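Local coordinates for CrataBL (Crataeva tapia, PDB 4IHZ), which inhibits trypsin and, probably more strongly, factor Xa, and probably also acts as a lectin that binds glucose and N-acetylglucosamine, at residues C33-L37 against K89-H94; L37-R42 against G145-L149. All blocks are in the same frame, centred on the assembly; numbering follows the deposited sequence.

Interaction 1: residues C33-L37 against K89-H94; sequences CPLDL and KSSSIH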
ATOM      1  N   CYS A  33       2.522  -7.158   6.850  1.00 22.65           N
ATOM      2  CA  CYS A  33       2.200  -6.380   8.036  1.00 23.13           C
ATOM      3  C   CYS A  33       0.712  -6.494   8.286  1.00 22.83           C
ATOM      4  O   CYS A  33      -0.037  -5.566   7.986  1.00 24.14           O
ATOM      5  CB  CYS A  33       2.552  -4.916   7.826  1.00 22.89           C
ATOM      6  SG  CYS A  33       4.331  -4.625   7.582  1.00 25.71           S
ATOM      7  N   PRO A  34       0.282  -7.617   8.872  1.00 23.55           N
ATOM      8  CA  PRO A  34      -1.141  -7.858   9.069  1.00 23.69           C
ATOM      9  C   PRO A  34      -1.789  -6.877  10.040  1.00 22.20           C
ATOM     10  O   PRO A  34      -3.002  -6.719   9.987  1.00 22.39           O
ATOM     11  CB  PRO A  34      -1.204  -9.282   9.632  1.00 24.82           C
ATOM     12  CG  PRO A  34       0.176  -9.640   9.978  1.00 27.09           C
ATOM     13  CD  PRO A  34       1.119  -8.764   9.261  1.00 25.05           C
ATOM     14  N   LEU A  35      -0.990  -6.237  10.905  1.00 20.15           N
ATOM     15  CA  LEU A  35      -1.557  -5.333  11.919  1.00 20.44           C
ATOM     16  C   LEU A  35      -0.582  -4.227  12.267  1.00 19.69           C
ATOM     17  O   LEU A  35       0.016  -4.221  13.340  1.00 21.84           O
ATOM     18  CB  LEU A  35      -1.959  -6.130  13.166  1.00 21.14           C
ATOM     19  CG  LEU A  35      -2.988  -5.369  14.006  1.00 22.21           C
ATOM     20  CD1 LEU A  35      -4.384  -5.715  13.531  1.00 24.36           C
ATOM     21  CD2 LEU A  35      -2.816  -5.763  15.469  1.00 26.70           C
ATOM     22  N   ASP A  36      -0.458  -3.279  11.350  1.00 18.33           N
ATOM     23  CA  ASP A  36       0.542  -2.232  11.497  1.00 16.43           C
ATOM     24  C   ASP A  36      -0.112  -1.085  12.267  1.00 15.81           C
ATOM     25  O   ASP A  36      -0.759  -0.221  11.687  1.00 16.23           O
ATOM     26  CB  ASP A  36       1.017  -1.779  10.114  1.00 16.56           C
ATOM     27  CG  ASP A  36       2.207  -0.825  10.183  1.00 17.87           C
ATOM     28  OD1 ASP A  36       3.143  -1.073  10.985  1.00 19.45           O
ATOM     29  OD2 ASP A  36       2.211   0.194   9.426  1.00 17.02           O
ATOM     30  N   LEU A  37       0.062  -1.120  13.585  1.00 16.48           N
ATOM     31  CA  LEU A  37      -0.571  -0.159  14.484  1.00 15.83           C
ATOM     32  C   LEU A  37      -0.004   1.229  14.319  1.00 16.44           C
ATOM     33  O   LEU A  37       1.098   1.403  13.786  1.00 15.95           O
ATOM     34  CB  LEU A  37      -0.344  -0.612  15.940  1.00 16.53           C
ATOM     35  CG  LEU A  37      -0.919  -1.969  16.286  1.00 19.31           C
ATOM     36  CD1 LEU A  37      -0.354  -2.280  17.663  1.00 22.00           C
ATOM     37  CD2 LEU A  37      -2.454  -1.971  16.295  1.00 21.45           C
ATOM     38  N   LYS A  89      -8.896  -2.530  12.065  1.00 18.73           N
ATOM     39  CA  LYS A  89      -8.924  -3.989  12.036  1.00 20.36           C
ATOM     40  C   LYS A  89      -9.246  -4.504  13.416  1.00 21.98           C
ATOM     41  O   LYS A  89      -9.017  -3.810  14.405  1.00 20.89           O
ATOM     42  CB  LYS A  89      -7.588  -4.579  11.573  1.00 20.56           C
ATOM     43  CG  LYS A  89      -7.200  -4.158  10.129  1.00 20.82           C
ATOM     44  CD  LYS A  89      -5.916  -4.831   9.690  1.00 20.85           C
ATOM     45  CE  LYS A  89      -5.491  -4.403   8.298  1.00 23.61           C
ATOM     46  NZ  LYS A  89      -4.348  -5.257   7.821  1.00 25.42           N
ATOM     47  N   SER A  90      -9.798  -5.709  13.467  1.00 23.65           N
ATOM     48  CA  SER A  90     -10.051  -6.360  14.752  1.00 25.71           C
ATOM     49  C   SER A  90      -8.792  -7.101  15.180  1.00 25.41           C
ATOM     50  O   SER A  90      -8.101  -7.688  14.329  1.00 28.53           O
ATOM     51  CB  SER A  90     -11.226  -7.328  14.631  1.00 26.09           C
ATOM     52  OG  SER A  90     -10.926  -8.317  13.663  0.50 28.40           O
ATOM     53  N   SER A  91      -8.469  -7.071  16.479  1.00 25.46           N
ATOM     54  CA  SER A  91      -7.293  -7.766  17.011  1.00 25.83           C
ATOM     55  C   SER A  91      -7.582  -8.376  18.381  1.00 28.24           C
ATOM     56  O   SER A  91      -7.770  -7.638  19.347  1.00 27.86           O
ATOM     57  CB  SER A  91      -6.075  -6.821  17.158  1.00 25.33           C
ATOM     58  OG  SER A  91      -5.019  -7.549  17.762  1.00 25.70           O
ATOM     59  N   SER A  92      -7.585  -9.701  18.488  1.00 30.78           N
ATOM     60  CA  SER A  92      -7.902 -10.278  19.816  1.00 32.66           C
ATOM     61  C   SER A  92      -6.774  -9.982  20.819  1.00 32.44           C
ATOM     62  O   SER A  92      -7.028  -9.780  22.012  1.00 32.64           O
ATOM     63  CB  SER A  92      -8.240 -11.781  19.748  1.00 35.02           C
ATOM     64  OG  SER A  92      -7.108 -12.537  19.364  1.00 39.85           O
ATOM     65  N   ILE A  93      -5.538  -9.929  20.323  1.00 31.60           N
ATOM     66  CA  ILE A  93      -4.352  -9.632  21.142  1.00 32.03           C
ATOM     67  C   ILE A  93      -4.510  -8.246  21.791  1.00 29.35           C
ATOM     68  O   ILE A  93      -4.083  -8.027  22.915  1.00 28.91           O
ATOM     69  CB  ILE A  93      -3.038  -9.623  20.276  1.00 32.34           C
ATOM     70  CG1 ILE A  93      -2.818 -10.986  19.615  1.00 35.15           C
ATOM     71  CG2 ILE A  93      -1.825  -9.202  21.121  1.00 36.14           C
ATOM     72  CD1 ILE A  93      -1.852 -11.949  20.306  1.00 43.25           C
ATOM     73  N   HIS A  94      -5.160  -7.333  21.075  1.00 26.86           N
ATOM     74  CA  HIS A  94      -5.365  -5.990  21.559  1.00 24.84           C
ATOM     75  C   HIS A  94      -6.764  -5.763  22.101  1.00 25.80           C
ATOM     76  O   HIS A  94      -7.137  -4.632  22.406  1.00 25.66           O
ATOM     77  CB  HIS A  94      -4.988  -4.980  20.443  1.00 23.30           C
ATOM     78  CG  HIS A  94      -3.557  -5.076  20.043  1.00 23.64           C
ATOM     79  ND1 HIS A  94      -3.114  -5.969  19.088  1.00 26.76           N
ATOM     80  CD2 HIS A  94      -2.456  -4.426  20.490  1.00 25.15           C
ATOM     81  CE1 HIS A  94      -1.804  -5.844  18.948  1.00 27.87           C
ATOM     82  NE2 HIS A  94      -1.378  -4.929  19.804  1.00 25.82           N
TER
HETATM   83  O   HOH W   1      -2.225  -3.413   8.934  1.00 20.18           O

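Interaction 2: residues L37-R42 against G145-L149; sequences LITQLR and GRRYL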
ATOM      1  N   LEU A  37       0.062  -1.120  13.585  1.00 16.48           N
ATOM      2  CA  LEU A  37      -0.571  -0.159  14.484  1.00 15.83           C
ATOM      3  C   LEU A  37      -0.004   1.229  14.319  1.00 16.44           C
ATOM      4  O   LEU A  37       1.098   1.403  13.786  1.00 15.95           O
ATOM      5  CB  LEU A  37      -0.344  -0.612  15.940  1.00 16.53           C
ATOM      6  CG  LEU A  37      -0.919  -1.969  16.286  1.00 19.31           C
ATOM      7  CD1 LEU A  37      -0.354  -2.280  17.663  1.00 22.00           C
ATOM      8  CD2 LEU A  37      -2.454  -1.971  16.295  1.00 21.45           C
ATOM      9  N   ILE A  38      -0.735   2.224  14.827  1.00 15.46           N
ATOM     10  CA  ILE A  38      -0.213   3.586  14.867  1.00 16.21           C
ATOM     11  C   ILE A  38       0.110   3.813  16.344  1.00 16.39           C
ATOM     12  O   ILE A  38      -0.811   3.860  17.185  1.00 16.86           O
ATOM     13  CB  ILE A  38      -1.298   4.614  14.422  1.00 15.30           C
ATOM     14  CG1 ILE A  38      -1.776   4.359  12.979  1.00 17.88           C
ATOM     15  CG2 ILE A  38      -0.777   6.065  14.587  1.00 17.42           C
ATOM     16  CD1 ILE A  38      -0.671   4.417  11.957  1.00 18.47           C
ATOM     17  N   THR A  39       1.393   3.926  16.670  1.00 15.94           N
ATOM     18  CA  THR A  39       1.805   3.964  18.070  1.00 16.69           C
ATOM     19  C   THR A  39       2.429   5.295  18.443  1.00 16.22           C
ATOM     20  O   THR A  39       2.955   6.020  17.588  1.00 16.52           O
ATOM     21  CB  THR A  39       2.770   2.824  18.449  1.00 18.75           C
ATOM     22  OG1 THR A  39       3.899   2.866  17.578  1.00 18.67           O
ATOM     23  CG2 THR A  39       2.034   1.453  18.318  1.00 21.65           C
ATOM     24  N   GLN A  40       2.409   5.606  19.724  1.00 16.98           N
ATOM     25  CA  GLN A  40       2.858   6.876  20.202  1.00 17.12           C
ATOM     26  C   GLN A  40       4.350   6.874  20.515  1.00 17.84           C
ATOM     27  O   GLN A  40       4.874   5.936  21.120  1.00 19.28           O
ATOM     28  CB  GLN A  40       2.042   7.251  21.451  1.00 18.06           C
ATOM     29  CG  GLN A  40       2.238   8.715  21.842  1.00 18.31           C
ATOM     30  CD  GLN A  40       1.347   9.129  22.960  1.00 20.56           C
ATOM     31  OE1 GLN A  40       1.053   8.337  23.880  1.00 21.75           O
ATOM     32  NE2 GLN A  40       0.919  10.380  22.928  1.00 19.21           N
ATOM     33  N   LEU A  41       5.036   7.919  20.088  1.00 16.48           N
ATOM     34  CA  LEU A  41       6.471   8.020  20.349  1.00 17.17           C
ATOM     35  C   LEU A  41       6.680   8.780  21.643  1.00 19.46           C
ATOM     36  O   LEU A  41       6.689  10.007  21.666  1.00 19.91           O
ATOM     37  CB  LEU A  41       7.120   8.795  19.196  1.00 17.08           C
ATOM     38  CG  LEU A  41       6.981   8.195  17.799  1.00 20.89           C
ATOM     39  CD1 LEU A  41       7.769   9.021  16.804  1.00 23.46           C
ATOM     40  CD2 LEU A  41       7.549   6.818  17.801  1.00 25.37           C
ATOM     41  N   ARG A  42       6.758   8.035  22.752  1.00 19.65           N
ATOM     42  CA  ARG A  42       6.691   8.649  24.086  1.00 23.08           C
ATOM     43  C   ARG A  42       7.984   9.001  24.804  1.00 24.53           C
ATOM     44  O   ARG A  42       8.041   9.997  25.547  1.00 25.70           O
ATOM     45  CB  ARG A  42       5.928   7.697  24.989  1.00 22.76           C
ATOM     46  CG  ARG A  42       4.484   7.692  24.736  1.00 22.00           C
ATOM     47  CD  ARG A  42       3.823   7.033  25.897  1.00 25.53           C
ATOM     48  NE  ARG A  42       4.209   5.639  25.931  1.00 24.65           N
ATOM     49  CZ  ARG A  42       3.931   4.860  26.974  1.00 26.50           C
ATOM     50  NH1 ARG A  42       3.294   5.415  28.032  1.00 29.56           N
ATOM     51  NH2 ARG A  42       4.278   3.562  26.941  1.00 24.16           N
ATOM     52  N   GLY A 145       3.979  -2.538  25.932  1.00 24.52           N
ATOM     53  CA  GLY A 145       4.692  -1.382  26.464  1.00 23.53           C
ATOM     54  C   GLY A 145       4.572  -0.136  25.600  1.00 22.52           C
ATOM     55  O   GLY A 145       5.121   0.918  25.949  1.00 21.14           O
ATOM     56  N   ARG A 146       3.833  -0.247  24.499  1.00 22.69           N
ATOM     57  CA  ARG A 146       3.532   0.896  23.633  1.00 22.93           C
ATOM     58  C   ARG A 146       2.054   1.259  23.692  1.00 22.12           C
ATOM     59  O   ARG A 146       1.202   0.441  24.063  1.00 23.97           O
ATOM     60  CB  ARG A 146       3.887   0.615  22.179  1.00 24.59           C
ATOM     61  CG  ARG A 146       5.288   0.845  21.900  1.00 26.55           C
ATOM     62  CD  ARG A 146       5.569   0.594  20.446  1.00 25.94           C
ATOM     63  NE  ARG A 146       6.996   0.604  20.321  1.00 24.49           N
ATOM     64  CZ  ARG A 146       7.654   0.257  19.221  1.00 26.73           C
ATOM     65  NH1 ARG A 146       6.982  -0.116  18.145  1.00 25.23           N
ATOM     66  NH2 ARG A 146       8.980   0.289  19.221  1.00 29.21           N
ATOM     67  N   ARG A 147       1.760   2.498  23.353  1.00 19.43           N
ATOM     68  CA  ARG A 147       0.383   2.958  23.250  1.00 18.71           C
ATOM     69  C   ARG A 147      -0.008   3.084  21.824  1.00 18.43           C
ATOM     70  O   ARG A 147       0.799   3.551  21.000  1.00 18.84           O
ATOM     71  CB  ARG A 147       0.219   4.292  23.957  1.00 18.19           C
ATOM     72  CG  ARG A 147       0.783   4.218  25.381  1.00 22.25           C
ATOM     73  CD  ARG A 147       0.068   5.112  26.335  1.00 28.12           C
ATOM     74  NE  ARG A 147       0.043   6.502  25.914  1.00 25.87           N
ATOM     75  CZ  ARG A 147      -0.518   7.464  26.634  1.00 29.33           C
ATOM     76  NH1 ARG A 147      -1.055   7.172  27.825  1.00 32.61           N
ATOM     77  NH2 ARG A 147      -0.519   8.708  26.204  1.00 27.78           N
ATOM     78  N   TYR A 148      -1.227   2.692  21.501  1.00 17.54           N
ATOM     79  CA  TYR A 148      -1.660   2.646  20.092  1.00 16.24           C
ATOM     80  C   TYR A 148      -3.024   3.279  19.964  1.00 17.22           C
ATOM     81  O   TYR A 148      -3.784   3.357  20.928  1.00 18.05           O
ATOM     82  CB  TYR A 148      -1.685   1.193  19.585  1.00 16.16           C
ATOM     83  CG  TYR A 148      -2.563   0.280  20.398  1.00 17.11           C
ATOM     84  CD1 TYR A 148      -3.912   0.133  20.061  1.00 17.60           C
ATOM     85  CD2 TYR A 148      -2.047  -0.421  21.468  1.00 17.65           C
ATOM     86  CE1 TYR A 148      -4.739  -0.709  20.822  1.00 19.30           C
ATOM     87  CE2 TYR A 148      -2.862  -1.244  22.220  1.00 17.27           C
ATOM     88  CZ  TYR A 148      -4.187  -1.398  21.858  1.00 19.66           C
ATOM     89  OH  TYR A 148      -5.012  -2.212  22.595  1.00 20.57           O
ATOM     90  N   LEU A 149      -3.342   3.737  18.769  1.00 16.59           N
ATOM     91  CA  LEU A 149      -4.652   4.341  18.476  1.00 15.45           C
ATOM     92  C   LEU A 149      -5.709   3.268  18.197  1.00 16.37           C
ATOM     93  O   LEU A 149      -5.428   2.267  17.556  1.00 16.08           O
ATOM     94  CB  LEU A 149      -4.533   5.314  17.295  1.00 15.17           C
ATOM     95  CG  LEU A 149      -3.651   6.532  17.489  1.00 15.82           C
ATOM     96  CD1 LEU A 149      -3.780   7.297  16.187  1.00 18.33           C
ATOM     97  CD2 LEU A 149      -4.125   7.383  18.684  1.00 16.24           C
TER
HETATM   98  O   HOH W   2      -3.157   1.562  16.241  1.00 19.11           O
HETATM   99  O   HOH W   3       3.816   4.364  22.912  1.00 22.85           O

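Interaction 1: residues C33-L37 against K89-H94
Leu35 reaches into the bend of residues 89-94 and spreads its two methyls between Lys89 and His94. CD1 lies 3.9 Å from CB of Lys89, while CD2 approaches the imidazole of His94 obliquely, 3.6 Å from CE1; both methyls also touch Ser91. A branched aliphatic side chain suits this place because it can serve both neighbours at once: with CG anti to the backbone N (chi1 -159°), CD1 lies by the strand and CD2 by the imidazole. His94 is held in turn by Ser91: OG and ND1 lie 2.8 Å apart in a hydrogen bond that either could donate, and OG sits in the ring plane, which helps to fix the ring's rotation. Leu37 and His94 come together from opposite directions, CD1 lying 3.6 Å from NE2, obliquely to the ring, and CG2 of Ile93 covers part of one ring face. In this beta-trefoil, the contact joins the irregular run leading into strand 38-40 to the end of strand 87-91 and the turn that carries the chain on to strand 96-100. Lys89 has the length to cross the remaining gap. Its extended chain delivers NZ to Pro34 O at 2.9 Å, the nitrogen standing well above the carbonyl plane, 53° out of it. NZ also donates to a water that in turn donates to Cys33 O and accepts from Asp36 N. Cys33 is itself tied to Cys80 by a disulfide.

Interaction 2: residues L37-R42 against G145-L149
Leu37 meets Tyr148 loosely, CD1 lying 4.2 Å from the tyrosine CB, where strand 38-40 comes up against the start of strand 148-151. The two are joined by a single antiparallel bridge of the beta-trefoil, with Thr39 and Tyr148 as its non-hydrogen-bonded pair. Ile38 O accepts from Leu149 N at 3.0 Å, the donor nearly on the extension of the C=O bond. In the reverse direction Ile38 N and Leu149 O are linked through a water. The side chain of Ile38 adds an apolar contact, CG2 to CD1 of Leu149 at 3.6 Å, aliphatic residues suiting a buried site beside Phe19 and Val99. Thr39 CA makes a C-H...O contact with Arg147 O. Its hydroxyl, turned between the backbone N and carbonyl carbon (chi1 56°), bonds Arg25 and Asp22; Asp22 also forms a salt bridge with Arg146. Gln40 N donates to Arg147 O, closing the bridge, while a second water stands between Gln40 O and Arg147 N. The extended glutamine lies alongside Arg147, amide and guanidinium only 10° from coplanar. Arg147 presents its NE and NH2 side-on to OE1, NE at 2.9 Å nearly in line with the C=O bond and NH2 at 2.8 Å on a lone pair; Gln40 NE2 bonds Ala17 O. Arg42, long enough to come across Arg147, makes a weak bond from NH2 to Gly145 O, which lies in the guanidinium plane of Arg42; the positive phi of Gly145 suits glycine. The two guanidinium planes are nearly parallel, and Arg42 NH1 lies 4.0 Å from Arg147 NE, like charges close together. The methylene CG of Arg147 sits 3.6 Å above the centre of the Arg42 guanidinium.

How the interactions relate
Leu37 belongs to both contacts, ending segment 33-37 and starting segment 37-42. The rings of His94 and Tyr148 meet directly, edge-to-face, so the second segments pack together as well. His94 O lies 3.2 Å from Tyr148 OH, a packing contact: the hydroxyl bonds Val141 O, and His94 O accepts from Arg152. Val98 touches both Leu37 and Tyr148. The segments of the two contacts alternate along the chain. The centres of interaction 1 and interaction 2 lie about 13 Å apart. Neither adjoins the glycan attached to the protein itself near Asn27, which marks no sugar-binding site: its N-acetylglucosamine lies about 14 Å from the side chain of Cys33 and about 13 Å from that of Arg146.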